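Local coordinates for protein H127A/Y244A mutant of alginate lyase AlyC3 in complex with dimannuronate (Psychromonas sp., PDB 7C8F) that probably cleaves alginate by beta-elimination, as a PL7-family lyase, and is captured here as an engineered double mutant holding dimannuronate, at residues Glu26-Asn40 / Met71-His83. Numbering follows the deposited sequence.
Sequences ESELQISDAEGKKGN and MKNDHLRNEVRVH. With BEM (beta-D-mannopyranuronic acid), chain D; MLI (malonate ion), chain F.
Gln-30 lays its extended side chain obliquely across the base of Arg-81, with its NE2 3.6 Å from Arg-81 CG and the amide turned 72° against the guanidinium plane. Both converge on a malonate ion, probably from the crystallisation liquor: O8 accepts from Gln-30 NE2 and, at 2.8 Å, from Arg-81 NE, while Arg-81 NH1 takes O9. The amide of Gln-30 is fixed in rotation because NE2 also donates, almost straight, to Glu-28 OE2. The other oxygen of that carboxylate, Glu-28 OE1, receives His-83 NE2 at 2.7 Å on its anti side, within the ring plane. Glu-79 projects from the same face of the sheet as Glu-28 and Gln-30, and Arg-77, its CG wedged between backbone N and carbonyl carbon (chi1 43°), grips it side-on, NE to OE1 at 2.9 Å and NH2 to OE2. Arg-77 NH1 meets mannuronate O6A at 3.3 Å, within the glycan pocket. Replacing Arg-77 with an alanine would probably cost O6A the hydrogen bond from NH1 and leave Glu-79 without its two-nitrogen grip, although Lys-239 also pairs with OE1. Just past strand 27-31, Ser-32 OG accepts from Arg-77 N at 3.1 Å and donates to Asn-40 O, joining the two segments where Leu-76 CD2 packs on Gly-39 N at 3.6 Å. Strands 27-31 and 77-82 run antiparallel, their axes 151° apart, and pair through backbone bonds such as Gln-30 N to Glu-79 O. In the curved sheet of this jelly-roll sandwich, strand 42-44 flanks 27-31, and strands 235-240 and 242-245 flank 77-82, while Met-71 and Lys-72 end strand 67-72 of the other sheet.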
# COMPACT_ATOMS: atom_id res chain seq x y z
N GLU B 26 13.78 -18.03 -16.38
CA GLU B 26 13.21 -17.27 -15.29
C GLU B 26 12.03 -16.40 -15.69
O GLU B 26 11.50 -15.68 -14.91
CB GLU B 26 14.29 -16.36 -14.70
CG GLU B 26 15.42 -17.07 -13.94
CD GLU B 26 14.97 -17.60 -12.61
OE1 GLU B 26 14.37 -16.85 -11.87
OE2 GLU B 26 15.21 -18.76 -12.31
N SER B 27 11.64 -16.51 -16.95
CA SER B 27 10.62 -15.66 -17.51
C SER B 27 9.59 -16.30 -18.39
O SER B 27 9.62 -17.47 -18.63
CB SER B 27 11.30 -14.60 -18.40
OG SER B 27 12.38 -13.96 -17.80
N GLU B 28 8.68 -15.47 -18.86
CA GLU B 28 7.69 -15.82 -19.87
C GLU B 28 7.74 -14.75 -20.94
O GLU B 28 8.29 -13.74 -20.71
CB GLU B 28 6.28 -16.01 -19.32
CG GLU B 28 5.65 -14.78 -18.71
CD GLU B 28 4.32 -15.11 -18.07
OE1 GLU B 28 4.26 -16.08 -17.34
OE2 GLU B 28 3.39 -14.38 -18.34
N LEU B 29 7.15 -15.00 -22.10
CA LEU B 29 7.08 -14.04 -23.19
C LEU B 29 5.66 -13.49 -23.25
O LEU B 29 4.69 -14.25 -23.29
CB LEU B 29 7.42 -14.71 -24.53
CG LEU B 29 7.40 -13.77 -25.74
CD1 LEU B 29 8.52 -12.72 -25.66
CD2 LEU B 29 7.51 -14.57 -27.04
N GLN B 30 5.55 -12.17 -23.21
CA GLN B 30 4.27 -11.47 -23.30
C GLN B 30 4.34 -10.63 -24.56
O GLN B 30 5.09 -9.65 -24.63
CB GLN B 30 4.03 -10.61 -22.06
CG GLN B 30 4.08 -11.43 -20.76
CD GLN B 30 3.69 -10.66 -19.51
OE1 GLN B 30 3.65 -9.42 -19.49
NE2 GLN B 30 3.40 -11.40 -18.44
N ILE B 31 3.64 -11.07 -25.59
CA ILE B 31 3.73 -10.46 -26.89
C ILE B 31 2.40 -10.25 -27.58
O ILE B 31 1.57 -11.08 -27.56
CB ILE B 31 4.67 -11.33 -27.76
CG1 ILE B 31 4.92 -10.74 -29.13
CG2 ILE B 31 4.17 -12.75 -27.86
CD1 ILE B 31 6.00 -11.44 -29.87
N SER B 32 2.25 -9.09 -28.17
CA SER B 32 1.06 -8.76 -28.89
C SER B 32 1.06 -9.40 -30.27
O SER B 32 2.07 -9.65 -30.83
CB SER B 32 1.06 -7.25 -29.10
OG SER B 32 0.96 -6.54 -27.92
N ASP B 33 -0.13 -9.65 -30.76
CA ASP B 33 -0.35 -10.08 -32.12
C ASP B 33 -0.41 -8.70 -32.79
O ASP B 33 -1.27 -7.95 -32.53
CB ASP B 33 -1.67 -10.82 -32.24
CG ASP B 33 -2.10 -11.08 -33.67
OD1 ASP B 33 -1.49 -10.64 -34.60
OD2 ASP B 33 -3.11 -11.74 -33.80
N ALA B 34 0.57 -8.41 -33.61
CA ALA B 34 0.66 -7.10 -34.23
C ALA B 34 -0.60 -6.76 -35.02
O ALA B 34 -0.95 -5.58 -35.14
CB ALA B 34 1.90 -7.02 -35.13
N GLU B 35 -1.30 -7.77 -35.54
CA GLU B 35 -2.51 -7.54 -36.32
C GLU B 35 -3.77 -8.02 -35.61
O GLU B 35 -4.81 -8.21 -36.24
CB GLU B 35 -2.35 -8.11 -37.73
CG GLU B 35 -1.32 -7.29 -38.51
CD GLU B 35 -1.01 -7.84 -39.87
OE1 GLU B 35 -1.67 -8.81 -40.28
OE2 GLU B 35 -0.09 -7.30 -40.52
N GLY B 36 -3.70 -8.13 -34.31
CA GLY B 36 -4.84 -8.48 -33.53
C GLY B 36 -5.48 -7.22 -32.96
O GLY B 36 -5.13 -6.15 -33.30
N LYS B 37 -6.41 -7.40 -32.07
CA LYS B 37 -7.08 -6.29 -31.44
C LYS B 37 -6.20 -5.32 -30.68
O LYS B 37 -5.11 -5.63 -30.29
CB LYS B 37 -8.12 -6.82 -30.53
CG LYS B 37 -9.11 -7.68 -31.24
CD LYS B 37 -10.41 -7.65 -30.52
CE LYS B 37 -11.42 -8.55 -31.16
NZ LYS B 37 -12.67 -8.63 -30.36
N LYS B 38 -6.71 -4.12 -30.49
CA LYS B 38 -5.94 -3.10 -29.79
C LYS B 38 -5.53 -3.56 -28.42
O LYS B 38 -6.29 -4.16 -27.68
CB LYS B 38 -6.71 -1.81 -29.64
CG LYS B 38 -7.36 -1.31 -30.88
CD LYS B 38 -6.42 -0.69 -31.88
CE LYS B 38 -6.99 0.58 -32.47
NZ LYS B 38 -8.43 0.82 -32.16
N GLY B 39 -4.28 -3.24 -28.11
CA GLY B 39 -3.67 -3.58 -26.85
C GLY B 39 -3.62 -5.05 -26.49
O GLY B 39 -3.35 -5.37 -25.36
N ASN B 40 -3.86 -5.93 -27.44
CA ASN B 40 -3.87 -7.36 -27.19
C ASN B 40 -2.55 -7.93 -26.69
O ASN B 40 -1.52 -7.33 -26.93
CB ASN B 40 -4.34 -8.17 -28.41
CG ASN B 40 -3.23 -8.44 -29.41
OD1 ASN B 40 -2.46 -9.38 -29.26
ND2 ASN B 40 -3.12 -7.61 -30.39
N MET B 71 8.13 -4.80 -32.58
CA MET B 71 6.68 -4.71 -32.52
C MET B 71 6.21 -3.48 -33.28
O MET B 71 6.86 -2.43 -33.23
CB MET B 71 6.18 -4.65 -31.07
CG MET B 71 4.65 -4.65 -30.92
SD MET B 71 3.81 -5.96 -31.85
CE MET B 71 4.70 -7.42 -31.29
N LYS B 72 5.07 -3.59 -33.92
CA LYS B 72 4.43 -2.47 -34.59
C LYS B 72 3.14 -2.06 -33.91
O LYS B 72 2.52 -2.83 -33.25
CB LYS B 72 4.19 -2.76 -36.08
CG LYS B 72 3.26 -3.89 -36.39
CD LYS B 72 2.78 -3.80 -37.84
CE LYS B 72 2.00 -5.03 -38.25
NZ LYS B 72 1.29 -4.89 -39.57
N ASN B 73 2.78 -0.82 -34.11
CA ASN B 73 1.57 -0.19 -33.63
C ASN B 73 1.63 0.34 -32.22
O ASN B 73 2.30 -0.17 -31.41
CB ASN B 73 0.31 -1.03 -33.85
CG ASN B 73 0.17 -1.51 -35.28
OD1 ASN B 73 0.40 -0.80 -36.20
ND2 ASN B 73 -0.23 -2.73 -35.43
N ASP B 74 0.88 1.39 -32.00
CA ASP B 74 0.82 2.06 -30.74
C ASP B 74 0.27 1.16 -29.68
O ASP B 74 -0.66 0.48 -29.91
CB ASP B 74 -0.02 3.33 -30.89
CG ASP B 74 0.23 4.35 -29.81
OD1 ASP B 74 1.24 4.28 -29.15
OD2 ASP B 74 -0.57 5.25 -29.66
N HIS B 75 0.91 1.18 -28.51
CA HIS B 75 0.47 0.46 -27.31
C HIS B 75 0.64 -1.05 -27.39
O HIS B 75 0.20 -1.76 -26.48
CB HIS B 75 -0.96 0.83 -26.90
CG HIS B 75 -1.20 2.30 -26.83
ND1 HIS B 75 -2.14 2.94 -27.61
CD2 HIS B 75 -0.60 3.27 -26.10
CE1 HIS B 75 -2.12 4.23 -27.35
NE2 HIS B 75 -1.19 4.46 -26.44
N LEU B 76 1.25 -1.56 -28.45
CA LEU B 76 1.55 -2.98 -28.50
C LEU B 76 2.95 -3.24 -27.94
O LEU B 76 3.79 -2.34 -27.86
CB LEU B 76 1.39 -3.54 -29.92
CG LEU B 76 -0.03 -3.51 -30.49
CD1 LEU B 76 -0.15 -4.38 -31.75
CD2 LEU B 76 -1.05 -3.96 -29.45
N ARG B 77 3.18 -4.48 -27.52
CA ARG B 77 4.41 -4.75 -26.79
C ARG B 77 4.93 -6.14 -27.11
O ARG B 77 4.21 -6.99 -27.66
CB ARG B 77 4.24 -4.54 -25.28
CG ARG B 77 2.95 -5.07 -24.68
CD ARG B 77 2.53 -4.28 -23.42
NE ARG B 77 3.67 -3.87 -22.59
CZ ARG B 77 3.90 -2.62 -22.20
NH1 ARG B 77 3.07 -1.65 -22.55
NH2 ARG B 77 4.96 -2.34 -21.45
N ASN B 78 6.18 -6.36 -26.75
CA ASN B 78 6.87 -7.63 -26.98
C ASN B 78 7.99 -7.70 -25.94
O ASN B 78 9.03 -7.07 -26.11
CB ASN B 78 7.41 -7.67 -28.40
CG ASN B 78 8.24 -8.91 -28.67
OD1 ASN B 78 8.30 -9.82 -27.85
ND2 ASN B 78 8.87 -8.95 -29.85
N GLU B 79 7.75 -8.44 -24.86
CA GLU B 79 8.63 -8.36 -23.71
C GLU B 79 8.81 -9.71 -23.05
O GLU B 79 7.87 -10.50 -22.95
CB GLU B 79 8.04 -7.42 -22.64
CG GLU B 79 7.96 -5.96 -23.06
CD GLU B 79 7.04 -5.15 -22.17
OE1 GLU B 79 5.92 -5.61 -21.85
OE2 GLU B 79 7.46 -4.04 -21.79
N VAL B 80 10.02 -9.95 -22.57
CA VAL B 80 10.27 -11.02 -21.61
C VAL B 80 9.93 -10.49 -20.22
O VAL B 80 10.39 -9.40 -19.84
CB VAL B 80 11.73 -11.48 -21.69
CG1 VAL B 80 12.13 -12.26 -20.46
CG2 VAL B 80 11.97 -12.33 -22.95
N ARG B 81 9.12 -11.24 -19.48
CA ARG B 81 8.62 -10.86 -18.16
C ARG B 81 9.22 -11.83 -17.16
O ARG B 81 8.88 -13.01 -17.16
CB ARG B 81 7.09 -10.88 -18.14
CG ARG B 81 6.43 -10.31 -16.87
CD ARG B 81 6.29 -11.35 -15.75
NE ARG B 81 5.22 -10.98 -14.82
CZ ARG B 81 5.31 -10.95 -13.49
NH1 ARG B 81 4.24 -10.62 -12.76
NH2 ARG B 81 6.43 -11.31 -12.87
N VAL B 82 10.15 -11.34 -16.34
CA VAL B 82 10.80 -12.19 -15.34
C VAL B 82 9.77 -12.53 -14.26
O VAL B 82 9.08 -11.66 -13.74
CB VAL B 82 12.05 -11.49 -14.77
CG1 VAL B 82 12.75 -12.38 -13.75
CG2 VAL B 82 13.02 -11.10 -15.90
N HIS B 83 9.67 -13.82 -13.93
CA HIS B 83 8.54 -14.30 -13.13
C HIS B 83 8.53 -13.83 -11.68
O HIS B 83 7.46 -13.70 -11.09
CB HIS B 83 8.49 -15.83 -13.17
CG HIS B 83 7.83 -16.36 -14.40
ND1 HIS B 83 8.35 -17.41 -15.13
CD2 HIS B 83 6.68 -15.99 -15.01
CE1 HIS B 83 7.53 -17.67 -16.14
NE2 HIS B 83 6.51 -16.83 -16.09
C1 BEM D . -0.43 -1.60 -18.26
C2 BEM D . -1.01 -0.56 -17.32
O2 BEM D . -0.36 -0.62 -16.07
C3 BEM D . -0.89 0.81 -17.93
O3 BEM D . -1.29 1.79 -17.02
C4 BEM D . 0.52 1.09 -18.42
O4 BEM D . 0.48 2.24 -19.26
C5 BEM D . 1.04 -0.06 -19.24
O5 BEM D . 0.89 -1.31 -18.60
C6 BEM D . 2.48 0.18 -19.42
O6B BEM D . 3.27 -0.40 -18.67
O6A BEM D . 2.85 0.79 -20.41
O1 BEM D . -0.38 -2.87 -17.65
C1 MLI F . 0.67 -9.12 -15.88
C2 MLI F . 0.10 -9.95 -17.00
C3 MLI F . 1.83 -9.81 -15.23
O6 MLI F . 0.04 -9.45 -18.11
O7 MLI F . -0.29 -11.08 -16.82
O8 MLI F . 2.77 -10.13 -15.91
O9 MLI F . 1.73 -9.99 -14.07
O HOH W 1 3.43 -7.32 -21.04
O HOH W 2 4.36 -7.37 -23.17
O HOH W 3 -2.95 -1.27 -30.11